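Local structure of gamma-glutamyltranspeptidase (5HFT) at residues A37-I49 / A59-Y71. The protein catalyses the conversion of oxamate to oxalate in the uric acid degradation pathway. Sequence-based numbering, arbitrary orientation.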
loop_
_atom_site.group_PDB
_atom_site.type_symbol
_atom_site.label_atom_id
_atom_site.label_comp_id
_atom_site.label_asym_id
_atom_site.label_seq_id
_atom_site.Cartn_x
_atom_site.Cartn_y
_atom_site.Cartn_z
ATOM N N ALA A 37 -6.437 8.688 -3.309
ATOM C CA ALA A 37 -5.551 7.843 -4.100
ATOM C C ALA A 37 -4.399 8.684 -4.619
ATOM O O ALA A 37 -4.508 9.914 -4.708
ATOM C CB ALA A 37 -6.289 7.206 -5.282
ATOM N N PRO A 38 -3.276 8.053 -4.972
ATOM C CA PRO A 38 -2.136 8.821 -5.460
ATOM C C PRO A 38 -2.332 9.321 -6.853
ATOM O O PRO A 38 -1.541 10.160 -7.301
ATOM C CB PRO A 38 -0.988 7.812 -5.401
ATOM C CG PRO A 38 -1.435 6.807 -4.433
ATOM C CD PRO A 38 -2.891 6.668 -4.688
ATOM N N HIS A 39 -3.342 8.832 -7.564
ATOM C CA HIS A 39 -3.611 9.329 -8.902
ATOM C C HIS A 39 -5.110 9.538 -9.095
ATOM O O HIS A 39 -5.912 8.658 -8.759
ATOM C CB HIS A 39 -3.051 8.372 -9.953
ATOM C CG HIS A 39 -3.068 8.945 -11.334
ATOM N ND1 HIS A 39 -4.143 8.817 -12.184
ATOM C CD2 HIS A 39 -2.169 9.720 -11.981
ATOM C CE1 HIS A 39 -3.885 9.452 -13.313
ATOM N NE2 HIS A 39 -2.692 10.009 -13.215
ATOM N N HIS A 40 -5.487 10.697 -9.648
ATOM C CA HIS A 40 -6.908 11.032 -9.733
ATOM C C HIS A 40 -7.695 9.985 -10.517
ATOM O O HIS A 40 -8.887 9.801 -10.272
ATOM C CB HIS A 40 -7.112 12.416 -10.366
ATOM C CG HIS A 40 -6.913 12.438 -11.852
ATOM N ND1 HIS A 40 -7.925 12.160 -12.747
ATOM C CD2 HIS A 40 -5.812 12.696 -12.601
ATOM C CE1 HIS A 40 -7.453 12.238 -13.979
ATOM N NE2 HIS A 40 -6.175 12.563 -13.918
ATOM N N LEU A 41 -7.066 9.267 -11.439
ATOM C CA LEU A 41 -7.839 8.260 -12.161
ATOM C C LEU A 41 -8.225 7.092 -11.257
ATOM O O LEU A 41 -9.276 6.473 -11.461
ATOM C CB LEU A 41 -7.053 7.753 -13.366
ATOM C CG LEU A 41 -7.433 8.110 -14.797
ATOM C CD1 LEU A 41 -8.378 9.256 -14.859
ATOM C CD2 LEU A 41 -6.168 8.436 -15.576
ATOM N N ALA A 42 -7.380 6.767 -10.272
ATOM C CA ALA A 42 -7.680 5.685 -9.340
ATOM C C ALA A 42 -8.778 6.087 -8.355
ATOM O O ALA A 42 -9.665 5.279 -8.037
ATOM C CB ALA A 42 -6.402 5.268 -8.617
ATOM N N SER A 43 -8.709 7.320 -7.838
ATOM C CA SER A 43 -9.779 7.870 -7.009
ATOM C C SER A 43 -11.144 7.756 -7.685
ATOM O O SER A 43 -12.132 7.379 -7.046
ATOM C CB SER A 43 -9.469 9.324 -6.681
ATOM O OG SER A 43 -8.254 9.421 -5.965
ATOM N N GLN A 44 -11.221 8.068 -8.978
ATOM C CA GLN A 44 -12.503 8.017 -9.673
ATOM C C GLN A 44 -12.964 6.597 -9.951
ATOM O O GLN A 44 -14.167 6.351 -10.049
ATOM C CB GLN A 44 -12.428 8.804 -10.974
ATOM C CG GLN A 44 -12.149 10.294 -10.793
ATOM C CD GLN A 44 -13.239 11.046 -10.027
ATOM O OE1 GLN A 44 -13.020 12.175 -9.592
ATOM N NE2 GLN A 44 -14.418 10.432 -9.874
ATOM N N SER A 45 -12.046 5.644 -10.058
ATOM C CA SER A 45 -12.460 4.266 -10.275
ATOM C C SER A 45 -13.130 3.713 -9.037
ATOM O O SER A 45 -14.173 3.063 -9.135
ATOM C CB SER A 45 -11.255 3.403 -10.646
ATOM O OG SER A 45 -11.395 2.903 -11.954
ATOM N N ALA A 46 -12.546 3.970 -7.862
ATOM C CA ALA A 46 -13.226 3.655 -6.610
ATOM C C ALA A 46 -14.551 4.388 -6.514
ATOM O O ALA A 46 -15.578 3.787 -6.174
ATOM C CB ALA A 46 -12.345 4.023 -5.413
ATOM N N LEU A 47 -14.558 5.681 -6.849
ATOM C CA LEU A 47 -15.762 6.489 -6.671
ATOM C C LEU A 47 -16.921 5.982 -7.510
ATOM O O LEU A 47 -18.073 6.013 -7.064
ATOM C CB LEU A 47 -15.489 7.938 -7.017
ATOM C CG LEU A 47 -16.555 8.829 -6.420
ATOM C CD1 LEU A 47 -16.394 8.785 -4.913
ATOM C CD2 LEU A 47 -16.410 10.240 -6.976
ATOM N N ALA A 48 -16.646 5.519 -8.734
ATOM C CA ALA A 48 -17.737 5.046 -9.581
ATOM C C ALA A 48 -18.431 3.850 -8.938
ATOM O O ALA A 48 -19.662 3.832 -8.819
ATOM C CB ALA A 48 -17.225 4.704 -10.985
ATOM N N ILE A 49 -17.647 2.895 -8.426
ATOM C CA ILE A 49 -18.212 1.689 -7.821
ATOM C C ILE A 49 -19.148 2.055 -6.677
ATOM O O ILE A 49 -20.222 1.459 -6.503
ATOM C CB ILE A 49 -17.075 0.759 -7.351
ATOM C CG1 ILE A 49 -16.299 0.236 -8.559
ATOM C CG2 ILE A 49 -17.608 -0.415 -6.479
ATOM C CD1 ILE A 49 -17.167 -0.436 -9.584
ATOM N N ALA A 59 -14.980 -0.959 -4.182
ATOM C CA ALA A 59 -14.429 0.276 -4.725
ATOM C C ALA A 59 -12.922 0.298 -4.569
ATOM O O ALA A 59 -12.213 0.801 -5.446
ATOM C CB ALA A 59 -15.064 1.497 -4.050
ATOM N N MET A 60 -12.411 -0.236 -3.452
ATOM C CA MET A 60 -10.961 -0.309 -3.269
ATOM C C MET A 60 -10.334 -1.288 -4.246
ATOM O O MET A 60 -9.241 -1.043 -4.767
ATOM C CB MET A 60 -10.599 -0.737 -1.854
ATOM C CG MET A 60 -9.109 -0.824 -1.654
ATOM S SD MET A 60 -8.416 0.830 -1.721
ATOM C CE MET A 60 -8.927 1.472 -0.125
ATOM N N VAL A 61 -11.019 -2.393 -4.527
ATOM C CA VAL A 61 -10.443 -3.382 -5.425
ATOM C C VAL A 61 -10.340 -2.809 -6.832
ATOM O O VAL A 61 -9.283 -2.891 -7.472
ATOM C CB VAL A 61 -11.259 -4.686 -5.396
ATOM C CG1 VAL A 61 -10.965 -5.496 -6.632
ATOM C CG2 VAL A 61 -10.902 -5.495 -4.177
ATOM N N ALA A 62 -11.418 -2.185 -7.323
ATOM C CA ALA A 62 -11.354 -1.525 -8.620
ATOM C C ALA A 62 -10.184 -0.554 -8.683
ATOM O O ALA A 62 -9.477 -0.475 -9.700
ATOM C CB ALA A 62 -12.666 -0.797 -8.905
ATOM N N ALA A 63 -9.929 0.152 -7.586
ATOM C CA ALA A 63 -8.811 1.084 -7.560
ATOM C C ALA A 63 -7.476 0.350 -7.604
ATOM O O ALA A 63 -6.583 0.725 -8.371
ATOM C CB ALA A 63 -8.901 1.972 -6.325
ATOM N N ALA A 64 -7.322 -0.717 -6.811
ATOM C CA ALA A 64 -6.062 -1.462 -6.818
ATOM C C ALA A 64 -5.649 -1.869 -8.237
ATOM O O ALA A 64 -4.471 -1.797 -8.596
ATOM C CB ALA A 64 -6.195 -2.689 -5.920
ATOM N N ALA A 65 -6.626 -2.219 -9.072
ATOM C CA ALA A 65 -6.409 -2.574 -10.467
ATOM C C ALA A 65 -6.185 -1.337 -11.337
ATOM O O ALA A 65 -5.395 -1.384 -12.283
ATOM C CB ALA A 65 -7.601 -3.385 -10.982
ATOM N N ALA A 66 -6.925 -0.247 -11.084
ATOM C CA ALA A 66 -6.716 0.994 -11.832
ATOM C C ALA A 66 -5.338 1.595 -11.566
ATOM O O ALA A 66 -4.605 1.922 -12.499
ATOM C CB ALA A 66 -7.806 2.000 -11.475
ATOM N N ILE A 67 -4.968 1.739 -10.291
ATOM C CA ILE A 67 -3.655 2.252 -9.897
ATOM C C ILE A 67 -2.527 1.304 -10.293
ATOM O O ILE A 67 -1.349 1.678 -10.207
ATOM C CB ILE A 67 -3.650 2.558 -8.378
ATOM C CG1 ILE A 67 -2.482 3.449 -7.976
ATOM C CG2 ILE A 67 -3.599 1.288 -7.539
ATOM C CD1 ILE A 67 -2.694 4.883 -8.240
ATOM N N ALA A 68 -2.851 0.067 -10.679
ATOM C CA ALA A 68 -1.833 -0.836 -11.205
ATOM C C ALA A 68 -1.508 -0.501 -12.647
ATOM O O ALA A 68 -0.340 -0.485 -13.043
ATOM C CB ALA A 68 -2.295 -2.285 -11.095
ATOM N N VAL A 69 -2.516 -0.173 -13.437
ATOM C CA VAL A 69 -2.253 0.232 -14.806
ATOM C C VAL A 69 -1.553 1.585 -14.833
ATOM O O VAL A 69 -0.587 1.772 -15.580
ATOM C CB VAL A 69 -3.573 0.270 -15.593
ATOM C CG1 VAL A 69 -3.360 0.835 -16.963
ATOM C CG2 VAL A 69 -4.209 -1.117 -15.661
ATOM N N VAL A 70 -1.973 2.520 -13.971
ATOM C CA VAL A 70 -1.583 3.930 -14.100
ATOM C C VAL A 70 -0.259 4.282 -13.406
ATOM O O VAL A 70 0.436 5.204 -13.856
ATOM C CB VAL A 70 -2.726 4.829 -13.593
ATOM C CG1 VAL A 70 -2.418 6.291 -13.861
ATOM C CG2 VAL A 70 -4.021 4.459 -14.280
ATOM N N TYR A 71 0.105 3.594 -12.312
ATOM C CA TYR A 71 1.423 3.732 -11.681
ATOM C C TYR A 71 2.215 2.420 -11.700
ATOM O O TYR A 71 2.649 1.943 -10.640
ATOM C CB TYR A 71 1.298 4.224 -10.241
ATOM C CG TYR A 71 1.270 5.728 -10.064
ATOM C CD1 TYR A 71 1.626 6.589 -11.101
ATOM C CD2 TYR A 71 0.893 6.287 -8.857
ATOM C CE1 TYR A 71 1.594 7.971 -10.945
ATOM C CE2 TYR A 71 0.851 7.679 -8.685
ATOM C CZ TYR A 71 1.206 8.519 -9.730
ATOM O OH TYR A 71 1.170 9.899 -9.556
#
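H39 meets V70 and Y71 through two different sides of its imidazole. V70 CG1 sits over the centre of one ring face, 3.5 Å from the H39 ring centroid, a CH-pi contact. The edge of the same ring points at the face of Y71, an edge-to-face pair with the planes at 73°. Y71 OH lies at that edge, near the imidazole plane. H39 CG is anti to the backbone N (chi1 -169°), which places the ring beside the end of the other helix.

The ring also serves its own helix. H39 is the N-cap of helix 40-51, and its ND1 accepts from L41 N at 3.0 Å, although the donor lies well out of the ring plane. H39 O takes both A42 N and S43 N.

The two segments form a helical hairpin, with helices 40-51 and 56-70 joined by a short connection. The axes of 40-49 and 59-70 come within 7.5 Å, with 151° between their N-to-C directions. This close, nearly antiparallel approach rests on alanine. A46 and A59 have the nearest CA atoms, 4.1 Å apart. A63 CB lies against A42 O and A46 CB.

Larger apolar groups fill both ends. I67 CD1 reaches A42 CB at 3.7 Å and also touches P38 CD and H39 CB. P38 CB packs on Y71 CE2. At the far end I49 straddles two alanines, with CG2 against the backbone of A59 and CG1 on A62 CB.

No hydrogen bond crosses between the segments. S45 OG packs on A66 CB, but its hydrogen bond is with D157. A37 pairs in an antiparallel beta ladder with a strand of the other protein chain. P38 and A42 also pack on that chain, and S43 OG bonds to its backbone.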